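Local coordinates for (R)-specific secondary-alkylsulfatase (Pseudomonas sp., PDB 4AXH), which hydrolyses (R)-secondary alkyl sulfates with strict inversion of configuration, giving (S)-alcohols and sulfate at a two-zinc active site, at residues Val176-His181 with Glu291-Met296. Residues are numbered along the deposited sequence; the frame is centred on the assembly and turned at random.
Sequences VYSHSH and EAPSDM. With ZN (zinc ion), chain D.
His179, His181 and Glu291 meet on one zinc ion, joining the loop 176-181 to the loop 291-296. The two histidines bind through different ring nitrogens: His179 through NE2, at 2.1 Å from the zinc, His181 through ND1. Glu291 starts with CG anti to the backbone N (chi1 -174°), then bends sharply at chi2 and brings OE2 to 2.2 Å from the zinc. Its OE1 lies farther off, 3.2 Å from CD2 of His179. The carboxylate stands nearly perpendicular to both rings, with OE2 coming in at the rim of the His181 ring, in its plane. A water and Asp310, which also binds the second zinc, complete the coordination.

The methyl of Ala292 touches both histidines: CB sits over one face of the His181 imidazole, a CH-pi contact, and lies 3.5 Å from CD2 of His179. The rotation of the His179 ring is fixed at both nitrogens, because ND1 donates to OG of Ser178 at 2.6 Å while NE2 holds the zinc. Ser178 OG is hydrogen-bonded in turn to Asp148, a second-shell link that probably helps to position the ligand and polarise its ring.

The backbones join where Ser180 N donates to Ser294 O, at 3.0 Å and 158°. Ser180 OG passes alongside CB of Ser294 but bonds to Glu217. Farther from the zinc, Met296 stretches out past CG and lays CE against CG1 of Val176, at 3.7 Å.

This is the first-zinc half of the dinuclear site of the metallo-beta-lactamase fold, where the loop after strand 172-176 carries the His-X-His that opens the HXHXDH motif, with Glu291 supplying one of the two carboxylate ligands, beside the bridging Asp310.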
loop_
_atom_site.group_PDB
_atom_site.type_symbol
_atom_site.label_atom_id
_atom_site.label_comp_id
_atom_site.label_asym_id
_atom_site.label_seq_id
_atom_site.Cartn_x
_atom_site.Cartn_y
_atom_site.Cartn_z
ATOM N N VAL A 176 3.269 25.981 -16.389
ATOM C CA VAL A 176 2.372 25.184 -15.546
ATOM C C VAL A 176 2.995 23.808 -15.410
ATOM O O VAL A 176 3.323 23.182 -16.403
ATOM C CB VAL A 176 0.941 25.085 -16.120
ATOM C CG1 VAL A 176 0.036 24.230 -15.232
ATOM C CG2 VAL A 176 0.330 26.463 -16.318
ATOM N N TYR A 177 3.173 23.351 -14.176
ATOM C CA TYR A 177 3.659 22.017 -13.843
ATOM C C TYR A 177 2.383 21.274 -13.549
ATOM O O TYR A 177 1.752 21.565 -12.533
ATOM C CB TYR A 177 4.541 22.020 -12.578
ATOM C CG TYR A 177 5.876 22.732 -12.686
ATOM C CD1 TYR A 177 6.616 22.708 -13.872
ATOM C CD2 TYR A 177 6.450 23.353 -11.577
ATOM C CE1 TYR A 177 7.872 23.316 -13.959
ATOM C CE2 TYR A 177 7.719 23.936 -11.647
ATOM C CZ TYR A 177 8.423 23.921 -12.840
ATOM O OH TYR A 177 9.664 24.508 -12.917
ATOM N N SER A 178 1.948 20.377 -14.447
ATOM C CA SER A 178 0.712 19.614 -14.254
ATOM C C SER A 178 0.742 18.795 -12.951
ATOM O O SER A 178 -0.267 18.721 -12.248
ATOM C CB SER A 178 0.444 18.700 -15.448
ATOM O OG SER A 178 1.412 17.669 -15.595
ATOM N N HIS A 179 1.896 18.174 -12.648
ATOM C CA HIS A 179 2.082 17.321 -11.476
ATOM C C HIS A 179 3.574 17.121 -11.139
ATOM O O HIS A 179 4.462 17.484 -11.937
ATOM C CB HIS A 179 1.353 15.952 -11.646
ATOM C CG HIS A 179 1.834 15.114 -12.793
ATOM N ND1 HIS A 179 1.628 15.503 -14.107
ATOM C CD2 HIS A 179 2.439 13.905 -12.784
ATOM C CE1 HIS A 179 2.117 14.522 -14.846
ATOM N NE2 HIS A 179 2.629 13.542 -14.094
ATOM N N SER A 180 3.822 16.500 -9.967
ATOM C CA SER A 180 5.150 16.237 -9.423
ATOM C C SER A 180 5.956 15.067 -10.052
ATOM O O SER A 180 6.638 14.358 -9.314
ATOM C CB SER A 180 5.083 16.135 -7.904
ATOM O OG SER A 180 4.227 15.078 -7.517
ATOM N N HIS A 181 5.936 14.894 -11.396
ATOM C CA HIS A 181 6.752 13.856 -12.048
ATOM C C HIS A 181 7.861 14.453 -12.898
ATOM O O HIS A 181 7.648 15.468 -13.560
ATOM C CB HIS A 181 5.918 12.855 -12.846
ATOM C CG HIS A 181 5.111 11.910 -12.006
ATOM N ND1 HIS A 181 3.950 11.329 -12.491
ATOM C CD2 HIS A 181 5.306 11.487 -10.737
ATOM C CE1 HIS A 181 3.480 10.583 -11.495
ATOM N NE2 HIS A 181 4.280 10.627 -10.429
ATOM N N GLU A 291 -2.880 9.798 -10.188
ATOM C CA GLU A 291 -1.677 9.372 -10.902
ATOM C C GLU A 291 -0.372 9.895 -10.196
ATOM O O GLU A 291 0.679 9.265 -10.312
ATOM C CB GLU A 291 -1.764 9.845 -12.366
ATOM C CG GLU A 291 -0.639 9.335 -13.247
ATOM C CD GLU A 291 0.523 10.295 -13.361
ATOM O OE1 GLU A 291 0.360 11.469 -12.954
ATOM O OE2 GLU A 291 1.568 9.899 -13.923
ATOM N N ALA A 292 -0.448 11.057 -9.500
ATOM C CA ALA A 292 0.663 11.661 -8.774
ATOM C C ALA A 292 0.159 12.291 -7.488
ATOM O O ALA A 292 -0.984 12.747 -7.459
ATOM C CB ALA A 292 1.357 12.717 -9.622
ATOM N N PRO A 293 0.989 12.357 -6.411
ATOM C CA PRO A 293 0.536 12.971 -5.136
ATOM C C PRO A 293 0.147 14.445 -5.248
ATOM O O PRO A 293 -0.862 14.866 -4.665
ATOM C CB PRO A 293 1.722 12.770 -4.199
ATOM C CG PRO A 293 2.452 11.601 -4.781
ATOM C CD PRO A 293 2.354 11.823 -6.264
ATOM N N SER A 294 0.934 15.220 -6.009
ATOM C CA SER A 294 0.682 16.635 -6.288
ATOM C C SER A 294 0.319 16.605 -7.750
ATOM O O SER A 294 1.159 16.254 -8.582
ATOM C CB SER A 294 1.937 17.471 -6.026
ATOM O OG SER A 294 1.583 18.838 -6.025
ATOM N N ASP A 295 -0.960 16.849 -8.056
ATOM C CA ASP A 295 -1.517 16.665 -9.405
ATOM C C ASP A 295 -2.725 17.554 -9.678
ATOM O O ASP A 295 -3.450 17.920 -8.762
ATOM C CB ASP A 295 -1.941 15.173 -9.503
ATOM C CG ASP A 295 -2.329 14.602 -10.838
ATOM O OD1 ASP A 295 -1.893 15.155 -11.879
ATOM O OD2 ASP A 295 -3.038 13.585 -10.846
ATOM N N MET A 296 -2.979 17.839 -10.961
ATOM C CA MET A 296 -4.105 18.658 -11.382
ATOM C C MET A 296 -4.382 18.591 -12.870
ATOM O O MET A 296 -3.498 18.263 -13.654
ATOM C CB MET A 296 -3.939 20.137 -10.934
ATOM C CG MET A 296 -2.873 20.910 -11.669
ATOM S SD MET A 296 -2.556 22.446 -10.824
ATOM C CE MET A 296 -1.372 23.219 -11.954
HETATM ZN ZN ZN D . 2.957 11.498 -14.368
HETATM O O HOH W 1 4.614 11.021 -15.545
#